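Local coordinates for protein leucine aminopeptidase (Parabacteroides distasonis, PDB 3TC8) that probably acts as a zinc-dependent exopeptidase of peptidase family M28, removing residues from the amino ends of peptides, with glutaminyl cyclase activity also possible, at residues 19-24 with 295-300; 57-61 with 136-140. All blocks are in the same frame, centred on the assembly; numbering follows the deposited sequence.

Contact 1 (19-24 with 295-300); sequences VPDFNA and LKAAGQ
Gln300 reads the backbone of the extended N-terminal segment with both ends of its amide, pairing with one carbonyl and one N-H much as a neighbouring strand would. Its NE2 donates to Pro20 O at 2.9 Å, nearly straight at 174°, with Pro20 O in the plane of the Gln300 amide, while OE1 accepts the amide of Phe22, with Phe22 N to Gln300 OE1 at 2.8 Å. Helix 292-308 of the M28 peptidase fold thereby holds the loop that leads into helix 24-36. Lys296, one turn earlier, adds a second grip: its NZ sits 2.8 Å from Phe22 O, on a lone pair in the carbonyl plane, and also donates to Gln300 OE1, which so takes two donors. In the conformer modelled here, NZ also forms a salt bridge with Asp21 OD1, its hydrogen bond weak.

Beneath this polar layer the Phe22 ring, its CG anti to the backbone N (chi1 179°), reaches down to the helix. Leu303 of the same helix and Glu137 and Ile138 of helix 125-144 also touch it, so the ring sits between two helices. Ala24 CB meets Lys296 CB at 3.9 Å. Gly299 has no side chain, and a CB there would run into Phe22 CE2; its CA instead makes a CH-pi contact over one face, 3.7 Å from the ring centroid.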
# COMPACT_ATOMS: atom_id res chain seq x y z
N VAL A 19 15.38 -4.92 16.78
CA VAL A 19 14.22 -4.70 15.94
C VAL A 19 12.95 -4.59 16.80
O VAL A 19 12.66 -5.50 17.57
CB VAL A 19 14.08 -5.81 14.89
CG1 VAL A 19 12.93 -5.48 13.95
CG2 VAL A 19 15.37 -6.01 14.08
N PRO A 20 12.16 -3.52 16.64
CA PRO A 20 10.92 -3.43 17.36
C PRO A 20 9.95 -4.56 17.03
O PRO A 20 10.01 -5.17 15.97
CB PRO A 20 10.37 -2.08 16.89
CG PRO A 20 11.45 -1.33 16.40
CD PRO A 20 12.42 -2.32 15.85
N ASP A 21 8.99 -4.74 17.93
CA ASP A 21 7.93 -5.72 17.82
C ASP A 21 6.71 -5.08 17.13
O ASP A 21 6.10 -4.16 17.70
CB ASP A 21 7.59 -6.11 19.27
CG ASP A 21 6.71 -7.33 19.41
OD1 ASP A 21 6.11 -7.79 18.42
OD2 ASP A 21 6.58 -7.81 20.56
N PHE A 22 6.34 -5.53 15.96
CA PHE A 22 5.13 -5.09 15.27
C PHE A 22 3.93 -5.64 16.05
O PHE A 22 3.79 -6.85 16.22
CB PHE A 22 5.15 -5.66 13.87
CG PHE A 22 3.94 -5.30 13.00
CD1 PHE A 22 2.82 -6.12 12.97
CD2 PHE A 22 3.99 -4.21 12.17
CE1 PHE A 22 1.78 -5.83 12.12
CE2 PHE A 22 2.93 -3.92 11.31
CZ PHE A 22 1.85 -4.76 11.29
N ASN A 23 3.04 -4.75 16.48
CA ASN A 23 1.85 -5.16 17.22
C ASN A 23 0.72 -5.36 16.22
O ASN A 23 0.14 -4.39 15.70
CB ASN A 23 1.53 -4.08 18.26
CG ASN A 23 0.35 -4.40 19.13
OD1 ASN A 23 -0.62 -4.97 18.73
ND2 ASN A 23 0.38 -3.83 20.32
N ALA A 24 0.40 -6.62 15.94
CA ALA A 24 -0.60 -6.93 14.93
C ALA A 24 -2.00 -6.52 15.37
O ALA A 24 -2.82 -6.17 14.51
CB ALA A 24 -0.55 -8.38 14.54
N LEU A 295 -1.04 -9.83 8.93
CA LEU A 295 -0.46 -8.51 9.16
C LEU A 295 0.88 -8.62 9.88
O LEU A 295 1.80 -7.89 9.55
CB LEU A 295 -1.45 -7.67 9.95
CG LEU A 295 -2.72 -7.21 9.26
CD1 LEU A 295 -3.71 -6.63 10.23
CD2 LEU A 295 -2.43 -6.20 8.12
N LYS A 296 0.95 -9.50 10.88
CA LYS A 296 2.20 -9.69 11.63
C LYS A 296 3.32 -10.13 10.71
O LYS A 296 4.46 -9.63 10.80
CB LYS A 296 1.96 -10.72 12.73
CG LYS A 296 3.22 -11.03 13.57
CD LYS A 296 3.78 -9.85 14.31
CE LYS A 296 4.77 -10.28 15.35
NZ LYS A 296 5.45 -9.15 16.03
N ALA A 297 3.05 -11.10 9.84
CA ALA A 297 4.10 -11.62 8.95
C ALA A 297 4.63 -10.50 8.06
O ALA A 297 5.84 -10.34 7.90
CB ALA A 297 3.55 -12.77 8.12
N ALA A 298 3.73 -9.73 7.43
CA ALA A 298 4.16 -8.65 6.58
C ALA A 298 4.91 -7.60 7.35
O ALA A 298 5.99 -7.13 6.94
CB ALA A 298 2.96 -8.07 5.83
N GLY A 299 4.32 -7.14 8.44
CA GLY A 299 4.88 -6.03 9.16
C GLY A 299 6.19 -6.32 9.86
O GLY A 299 7.08 -5.46 9.84
N GLN A 300 6.27 -7.47 10.50
CA GLN A 300 7.50 -7.81 11.20
C GLN A 300 8.64 -8.00 10.20
O GLN A 300 9.78 -7.64 10.52
CB GLN A 300 7.30 -9.05 12.08
CG GLN A 300 8.45 -9.23 13.08
CD GLN A 300 8.50 -8.11 14.07
OE1 GLN A 300 7.48 -7.78 14.67
NE2 GLN A 300 9.64 -7.46 14.21

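Contact 2 (57-61 with 136-140); sequences ELKRF and LEIAR
Phe61 lays one ring face against the backbone of helix 125-144, with Arg140 CA over the ring centre, 3.7 Å above its plane. Arg140 CB completes this face as a CH-pi contact, 3.9 Å from the ring centroid. In the conformer given, Glu57 O of helix 45-60 lies over the opposite face, so the phenyl group lies between two stretches of main chain. With CG anti to its carbonyl carbon (chi1 -56°), the ring is directed across the interface. Its CE2 comes to 3.3 Å from Leu136 O, and CD2 rests 3.6 Å from Ala139 CB, whose small methyl lets the aromatic group settle close to the helix.

Deeper in, methyl groups take over. Leu58 CD2 packs on Ala139 CB at 3.9 Å and also touches Leu136 CD2, the two leucines crossing at about a right angle; the same Leu136 methyl meets the CB and CG of Glu57. Of its side chain, Arg140 gives the ring the aliphatic part, for the chain bends at chi3 (71°) and its guanidinium turns back to grip Glu137 side-on, NE to Glu137 OE1 and NH2 to Glu137 OE2, with its plane 63° from that of the ring. An alanine in place of Phe61 would probably open a gap between the helices and leave Arg140 CB and the Ala139 methyl without the ring they pack on.

Phe155 of strand 150-156 touches both leucines, and Phe89 of strand 79-89 touches Phe61 and Ala139. Two helices packed side by side over a mixed sheet, their apolar side chains filling the layer between, is the arrangement of the alpha/beta fold of M28 zinc exopeptidases.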
# COMPACT_ATOMS: atom_id res chain seq x y z
N GLU A 57 -2.19 10.86 12.58
CA GLU A 57 -1.58 9.74 13.17
C GLU A 57 -0.02 9.77 12.88
O GLU A 57 0.81 9.64 13.77
CB GLU A 57 -2.37 8.50 12.71
CG GLU A 57 -2.10 7.34 13.59
CD GLU A 57 -2.78 7.40 14.99
OE1 GLU A 57 -2.32 6.65 15.89
OE2 GLU A 57 -3.74 8.20 15.21
N LEU A 58 0.36 10.07 11.61
CA LEU A 58 1.78 10.17 11.30
C LEU A 58 2.44 11.31 12.09
O LEU A 58 3.56 11.18 12.56
CB LEU A 58 2.00 10.36 9.79
CG LEU A 58 1.66 9.16 8.92
CD1 LEU A 58 1.75 9.62 7.46
CD2 LEU A 58 2.55 7.96 9.19
N LYS A 59 1.74 12.42 12.27
CA LYS A 59 2.32 13.49 13.01
C LYS A 59 2.55 13.11 14.47
O LYS A 59 3.57 13.47 15.07
CB LYS A 59 1.41 14.70 12.88
CG LYS A 59 2.03 15.95 13.42
CD LYS A 59 1.31 17.21 12.98
CE LYS A 59 1.80 18.52 13.64
NZ LYS A 59 1.26 19.75 12.95
N ARG A 60 1.61 12.36 15.04
CA ARG A 60 1.76 11.97 16.45
C ARG A 60 2.97 11.07 16.63
O ARG A 60 3.62 11.12 17.68
CB ARG A 60 0.50 11.23 16.90
CG ARG A 60 0.63 10.32 18.10
CD ARG A 60 -0.71 9.64 18.37
NE ARG A 60 -1.81 10.62 18.56
CZ ARG A 60 -2.92 10.68 17.83
NH1 ARG A 60 -3.20 9.78 16.91
NH2 ARG A 60 -3.77 11.65 18.06
N PHE A 61 3.33 10.28 15.64
CA PHE A 61 4.52 9.44 15.73
C PHE A 61 5.81 10.24 15.65
O PHE A 61 6.88 9.69 15.87
CB PHE A 61 4.52 8.41 14.60
CG PHE A 61 3.30 7.53 14.51
CD1 PHE A 61 2.49 7.23 15.61
CD2 PHE A 61 2.91 7.04 13.28
CE1 PHE A 61 1.39 6.40 15.47
CE2 PHE A 61 1.82 6.21 13.15
CZ PHE A 61 1.05 5.91 14.24
N LEU A 136 1.07 2.18 9.31
CA LEU A 136 0.87 2.96 10.49
C LEU A 136 1.52 2.32 11.69
O LEU A 136 2.15 3.02 12.48
CB LEU A 136 -0.62 3.23 10.78
CG LEU A 136 -1.30 4.24 9.84
CD1 LEU A 136 -2.82 4.14 10.07
CD2 LEU A 136 -0.82 5.68 10.12
N GLU A 137 1.39 1.02 11.84
CA GLU A 137 2.02 0.35 12.97
C GLU A 137 3.54 0.36 12.86
O GLU A 137 4.25 0.58 13.84
CB GLU A 137 1.46 -1.05 13.11
CG GLU A 137 2.14 -1.90 14.16
CD GLU A 137 2.14 -1.32 15.56
OE1 GLU A 137 1.32 -0.41 15.86
OE2 GLU A 137 2.93 -1.81 16.43
N ILE A 138 4.07 0.19 11.65
CA ILE A 138 5.51 0.32 11.39
C ILE A 138 5.99 1.71 11.77
O ILE A 138 6.97 1.89 12.47
CB ILE A 138 5.83 -0.05 9.94
CG1 ILE A 138 5.72 -1.56 9.73
CG2 ILE A 138 7.23 0.47 9.50
CD1 ILE A 138 5.54 -1.98 8.32
N ALA A 139 5.23 2.74 11.34
CA ALA A 139 5.58 4.10 11.62
C ALA A 139 5.52 4.40 13.13
O ALA A 139 6.34 5.15 13.66
CB ALA A 139 4.64 5.04 10.82
N ARG A 140 4.55 3.80 13.83
CA ARG A 140 4.47 3.95 15.25
C ARG A 140 5.73 3.45 15.94
O ARG A 140 6.30 4.07 16.84
CB ARG A 140 3.24 3.23 15.82
CG ARG A 140 2.97 3.54 17.28
CD ARG A 140 1.68 2.93 17.80
NE ARG A 140 1.77 1.47 17.94
CZ ARG A 140 2.01 0.83 19.06
NH1 ARG A 140 2.11 1.45 20.24
NH2 ARG A 140 2.11 -0.46 19.01

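Both contacts converge on helix 125-144, contact 2 directly and contact 1 through the loop that packs against it. Asn23 N of contact 1 lies 2.9 Å from Glu137 OE2, probably hydrogen-bonded to it, and Phe22 packs on the same glutamate, whose carboxylate is the one held by the arginine of contact 2. Residues 57-61 and 136-140 form the more buried pair, joined without a hydrogen bond across them; residues 19-24 and 295-300 are partly buried and rely on polar side chains bound to the backbone of a loop. Helices satisfy their own main chain and can meet through apolar surfaces, whereas an extended segment must find partners for its amides and carbonyls in side chains, other strands or solvent.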